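Local coordinates for SH3 domain-containing protein (Dictyostelium discoideum, PDB 4NQI) that remodels membranes through an inverse BAR domain, the part described here, in osmoregulation, phagocytosis and cytokinesis, and probably binds phosphatidylinositol lipids, at residues A207-M210 with S211-T215; L217-H220 with R221-N225. One frame throughout, in Å; residues are numbered along the deposited sequence.

In the fold
The modelled chain runs through three long helices, 15-64, 72-140 and 152-224, followed by the short helix 232-240. Both contacts lie on helix 152-224, in its C-terminal part, and neither closes a loop: in each, the two segments follow one another directly along the helix. Interaction 1 (207-215) is complete before interaction 2 (217-225) begins, so they stand in series, neither nested nor crossing, with centres about 15 Å apart. Each touches helix 72-140 of the same chain and also the second subunit, in part through the same residues. Together they carry helix 152-224 toward its end while joining the helices of one subunit to the dimer partner.

Interaction 1 (A207-M210 with S211-T215); sequences ADTM and SKFST
A207-M210 and S211-T215 are consecutive turns of one helix, joined by i to i+4 backbone bonds: S211 N to A207 O, K212 N to D208 O and, at 2.9 Å, F213 N to T209 O. The next bond, S214 N to M210 O, is weak at 3.3 Å, but the S214 hydroxyl adds a second bond to the same oxygen: OG lies beside its own backbone N (chi1 -67°) and donates to M210 O over 2.8 Å. Replacing S214 by alanine removes this hydroxyl, and of the two bonds described M210 O would probably keep the weak amide one alone. T209 and F213 lie side by side and point the same way; methyl CG2 of T209 meets the F213 ring obliquely, 3.7 Å from CD2. That methyl stands anti to the backbone N, while T209 OG1 bonds back to L205 O. Within S211-T215, T215 OG1 donates back one turn to S211 O, in the carbonyl plane, at 3.3 Å. T209 and F213 both rest on L88 of helix 72-140, and K212 reaches D87 there. M210, a selenomethionine, packs on S206 of the second subunit and S214 on I203 of that subunit, so that this part of the helix touches both helix 72-140 and the dimer partner.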
loop_
_atom_site.group_PDB
_atom_site.type_symbol
_atom_site.label_atom_id
_atom_site.label_comp_id
_atom_site.label_asym_id
_atom_site.label_seq_id
_atom_site.Cartn_x
_atom_site.Cartn_y
_atom_site.Cartn_z
ATOM N N ALA B 207 -4.343 -6.732 5.663
ATOM C CA ALA B 207 -5.132 -7.906 6.029
ATOM C C ALA B 207 -6.334 -8.086 5.101
ATOM O O ALA B 207 -6.687 -9.214 4.739
ATOM C CB ALA B 207 -5.585 -7.816 7.479
ATOM N N ASP B 208 -6.968 -6.977 4.725
ATOM C CA ASP B 208 -8.080 -7.026 3.779
ATOM C C ASP B 208 -7.594 -7.442 2.390
ATOM O O ASP B 208 -8.296 -8.145 1.661
ATOM C CB ASP B 208 -8.788 -5.671 3.702
ATOM C CG ASP B 208 -9.470 -5.288 5.004
ATOM O OD1 ASP B 208 -9.731 -6.184 5.837
ATOM O OD2 ASP B 208 -9.758 -4.087 5.189
ATOM N N THR B 209 -6.391 -7.000 2.032
ATOM C CA THR B 209 -5.799 -7.334 0.739
ATOM C C THR B 209 -5.538 -8.834 0.625
ATOM O O THR B 209 -5.873 -9.456 -0.392
ATOM C CB THR B 209 -4.482 -6.571 0.512
ATOM O OG1 THR B 209 -4.722 -5.163 0.619
ATOM C CG2 THR B 209 -3.912 -6.880 -0.864
HETATM N N MSE B 210 -4.943 -9.410 1.670
HETATM C CA MSE B 210 -4.660 -10.844 1.695
HETATM C C MSE B 210 -5.948 -11.657 1.603
HETATM O O MSE B 210 -6.027 -12.629 0.851
HETATM C CB MSE B 210 -3.896 -11.231 2.964
HETATM C CG MSE B 210 -2.520 -10.597 3.092
HETATM SE SE MSE B 210 -1.612 -11.082 4.753
HETATM C CE MSE B 210 -1.356 -12.980 4.420
ATOM N N SER B 211 -6.957 -11.252 2.368
ATOM C CA SER B 211 -8.245 -11.942 2.380
ATOM C C SER B 211 -8.933 -11.903 1.014
ATOM O O SER B 211 -9.442 -12.920 0.542
ATOM C CB SER B 211 -9.162 -11.332 3.440
ATOM O OG SER B 211 -10.421 -11.983 3.464
ATOM N N LYS B 212 -8.940 -10.732 0.381
ATOM C CA LYS B 212 -9.624 -10.555 -0.900
ATOM C C LYS B 212 -8.900 -11.210 -2.075
ATOM O O LYS B 212 -9.496 -11.997 -2.811
ATOM C CB LYS B 212 -9.861 -9.069 -1.192
ATOM C CG LYS B 212 -11.043 -8.463 -0.449
ATOM C CD LYS B 212 -11.611 -7.259 -1.197
ATOM C CE LYS B 212 -12.787 -6.643 -0.446
ATOM N NZ LYS B 212 -13.942 -7.576 -0.309
ATOM N N PHE B 213 -7.623 -10.881 -2.250
ATOM C CA PHE B 213 -6.854 -11.356 -3.403
ATOM C C PHE B 213 -6.668 -12.875 -3.436
ATOM O O PHE B 213 -6.458 -13.453 -4.502
ATOM C CB PHE B 213 -5.503 -10.630 -3.496
ATOM C CG PHE B 213 -5.594 -9.253 -4.103
ATOM C CD1 PHE B 213 -6.799 -8.784 -4.614
ATOM C CD2 PHE B 213 -4.476 -8.433 -4.176
ATOM C CE1 PHE B 213 -6.887 -7.523 -5.181
ATOM C CE2 PHE B 213 -4.560 -7.169 -4.742
ATOM C CZ PHE B 213 -5.767 -6.715 -5.243
ATOM N N SER B 214 -6.756 -13.520 -2.276
ATOM C CA SER B 214 -6.692 -14.980 -2.211
ATOM C C SER B 214 -7.935 -15.611 -2.833
ATOM O O SER B 214 -7.845 -16.637 -3.511
ATOM C CB SER B 214 -6.530 -15.454 -0.766
ATOM O OG SER B 214 -5.267 -15.081 -0.248
ATOM N N THR B 215 -9.091 -14.996 -2.597
ATOM C CA THR B 215 -10.344 -15.466 -3.182
ATOM C C THR B 215 -10.323 -15.341 -4.711
ATOM O O THR B 215 -10.792 -16.237 -5.418
ATOM C CB THR B 215 -11.558 -14.710 -2.604
ATOM O OG1 THR B 215 -11.519 -14.761 -1.171
ATOM C CG2 THR B 215 -12.855 -15.331 -3.085
#

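Interaction 2 (L217-H220 with R221-N225); sequences LNTH and RDLIN
L217-H220 and R221-N225 meet as successive turns of the same helix, and backbone hydrogen bonds carry most of the contact. R221 N reaches L217 O at 2.9 Å, D222 N spans a longer 3.3 Å to N218 O, and L223 N bonds T219 O. I224 N bonds H220 O at a short 2.6 Å. N225 N continues the i to i+4 pattern within its own segment by bonding R221 O.

Side-chain carbons pack against two of these carbonyl oxygens. CG1 of I224, placed beside its own backbone N by chi1 of -70°, comes within 3.2 Å of H220 O, and CD1 of I224 also lies close to that oxygen. L223 sets CB and CG near T219 O, while its CD1 approaches methyl CG2 of T219 more loosely, at 4.3 Å.

Among the polar side chains, R221 folds back along the helix. Its CG stands anti to the backbone N (chi1 -165°), and a bend at chi3 brings the guanidinium beside the preceding turn, with L217 O 4.1 Å above one face and offset toward the rim. The bond from CA to CB of H220 points away from R221-N225; ND1 is hydrogen-bonded to N196 OD1 of the second subunit. The hydroxyl of T219 bonds T215 O one turn back.

H220 and L223 both pack on L192 of the second subunit; on its own subunit H220 touches L81, and L223 touches D73 and F74, all on helix 72-140. This mixture of intrachain and intersubunit packing along a long helix is characteristic of the elongated, antiparallel helical dimer of I-BAR (IRSp53/MIM homology) domains.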
loop_
_atom_site.group_PDB
_atom_site.type_symbol
_atom_site.label_atom_id
_atom_site.label_comp_id
_atom_site.label_asym_id
_atom_site.label_seq_id
_atom_site.Cartn_x
_atom_site.Cartn_y
_atom_site.Cartn_z
ATOM N N LEU B 217 -7.542 -15.268 -6.617
ATOM C CA LEU B 217 -6.573 -16.274 -7.048
ATOM C C LEU B 217 -7.208 -17.658 -7.147
ATOM O O LEU B 217 -6.995 -18.380 -8.121
ATOM C CB LEU B 217 -5.374 -16.318 -6.098
ATOM C CG LEU B 217 -4.370 -15.169 -6.188
ATOM C CD1 LEU B 217 -3.262 -15.326 -5.157
ATOM C CD2 LEU B 217 -3.779 -15.080 -7.584
ATOM N N ASN B 218 -7.992 -18.022 -6.134
ATOM C CA ASN B 218 -8.711 -19.291 -6.144
ATOM C C ASN B 218 -9.692 -19.377 -7.310
ATOM O O ASN B 218 -9.761 -20.399 -7.997
ATOM C CB ASN B 218 -9.439 -19.507 -4.815
ATOM C CG ASN B 218 -10.163 -20.839 -4.756
ATOM O OD1 ASN B 218 -9.536 -21.894 -4.645
ATOM N ND2 ASN B 218 -11.491 -20.796 -4.821
ATOM N N THR B 219 -10.439 -18.298 -7.537
ATOM C CA THR B 219 -11.377 -18.228 -8.657
ATOM C C THR B 219 -10.658 -18.318 -10.006
ATOM O O THR B 219 -11.071 -19.077 -10.888
ATOM C CB THR B 219 -12.222 -16.937 -8.608
ATOM O OG1 THR B 219 -13.089 -16.975 -7.467
ATOM C CG2 THR B 219 -13.067 -16.796 -9.866
ATOM N N HIS B 220 -9.584 -17.546 -10.160
ATOM C CA HIS B 220 -8.820 -17.528 -11.406
ATOM C C HIS B 220 -8.192 -18.887 -11.699
ATOM O O HIS B 220 -8.201 -19.344 -12.845
ATOM C CB HIS B 220 -7.725 -16.457 -11.369
ATOM C CG HIS B 220 -8.242 -15.067 -11.153
ATOM N ND1 HIS B 220 -7.410 -14.004 -10.885
ATOM C CD2 HIS B 220 -9.501 -14.572 -11.162
ATOM C CE1 HIS B 220 -8.137 -12.908 -10.735
ATOM N NE2 HIS B 220 -9.407 -13.227 -10.898
ATOM N N ARG B 221 -7.647 -19.522 -10.664
ATOM C CA ARG B 221 -7.003 -20.825 -10.810
ATOM C C ARG B 221 -7.968 -21.863 -11.374
ATOM O O ARG B 221 -7.609 -22.635 -12.262
ATOM C CB ARG B 221 -6.456 -21.312 -9.469
ATOM C CG ARG B 221 -5.482 -22.472 -9.595
ATOM C CD ARG B 221 -5.305 -23.217 -8.280
ATOM N NE ARG B 221 -5.373 -22.338 -7.115
ATOM C CZ ARG B 221 -4.380 -21.550 -6.716
ATOM N NH1 ARG B 221 -3.244 -21.515 -7.399
ATOM N NH2 ARG B 221 -4.526 -20.789 -5.639
ATOM N N ASP B 222 -9.191 -21.872 -10.853
ATOM C CA ASP B 222 -10.224 -22.774 -11.349
ATOM C C ASP B 222 -10.596 -22.412 -12.786
ATOM O O ASP B 222 -10.851 -23.290 -13.612
ATOM C CB ASP B 222 -11.458 -22.716 -10.446
ATOM C CG ASP B 222 -12.484 -23.778 -10.790
ATOM O OD1 ASP B 222 -12.178 -24.977 -10.611
ATOM O OD2 ASP B 222 -13.597 -23.418 -11.230
ATOM N N LEU B 223 -10.617 -21.112 -13.075
ATOM C CA LEU B 223 -10.896 -20.617 -14.422
ATOM C C LEU B 223 -9.789 -21.002 -15.403
ATOM O O LEU B 223 -10.064 -21.467 -16.512
ATOM C CB LEU B 223 -11.065 -19.095 -14.409
ATOM C CG LEU B 223 -12.455 -18.528 -14.119
ATOM C CD1 LEU B 223 -12.427 -17.007 -14.125
ATOM C CD2 LEU B 223 -13.456 -19.035 -15.139
ATOM N N ILE B 224 -8.541 -20.797 -14.987
ATOM C CA ILE B 224 -7.373 -21.117 -15.807
ATOM C C ILE B 224 -7.285 -22.619 -16.109
ATOM O O ILE B 224 -7.030 -23.017 -17.248
ATOM C CB ILE B 224 -6.074 -20.624 -15.127
ATOM C CG1 ILE B 224 -6.011 -19.092 -15.147
ATOM C CG2 ILE B 224 -4.845 -21.207 -15.807
ATOM C CD1 ILE B 224 -4.997 -18.497 -14.174
ATOM N N ASN B 225 -7.513 -23.444 -15.089
ATOM C CA ASN B 225 -7.471 -24.898 -15.249
ATOM C C ASN B 225 -8.605 -25.459 -16.119
ATOM O O ASN B 225 -8.574 -26.629 -16.501
ATOM C CB ASN B 225 -7.467 -25.598 -13.882
ATOM C CG ASN B 225 -6.166 -25.400 -13.118
ATOM O OD1 ASN B 225 -5.098 -25.825 -13.565
ATOM N ND2 ASN B 225 -6.255 -24.775 -11.949
#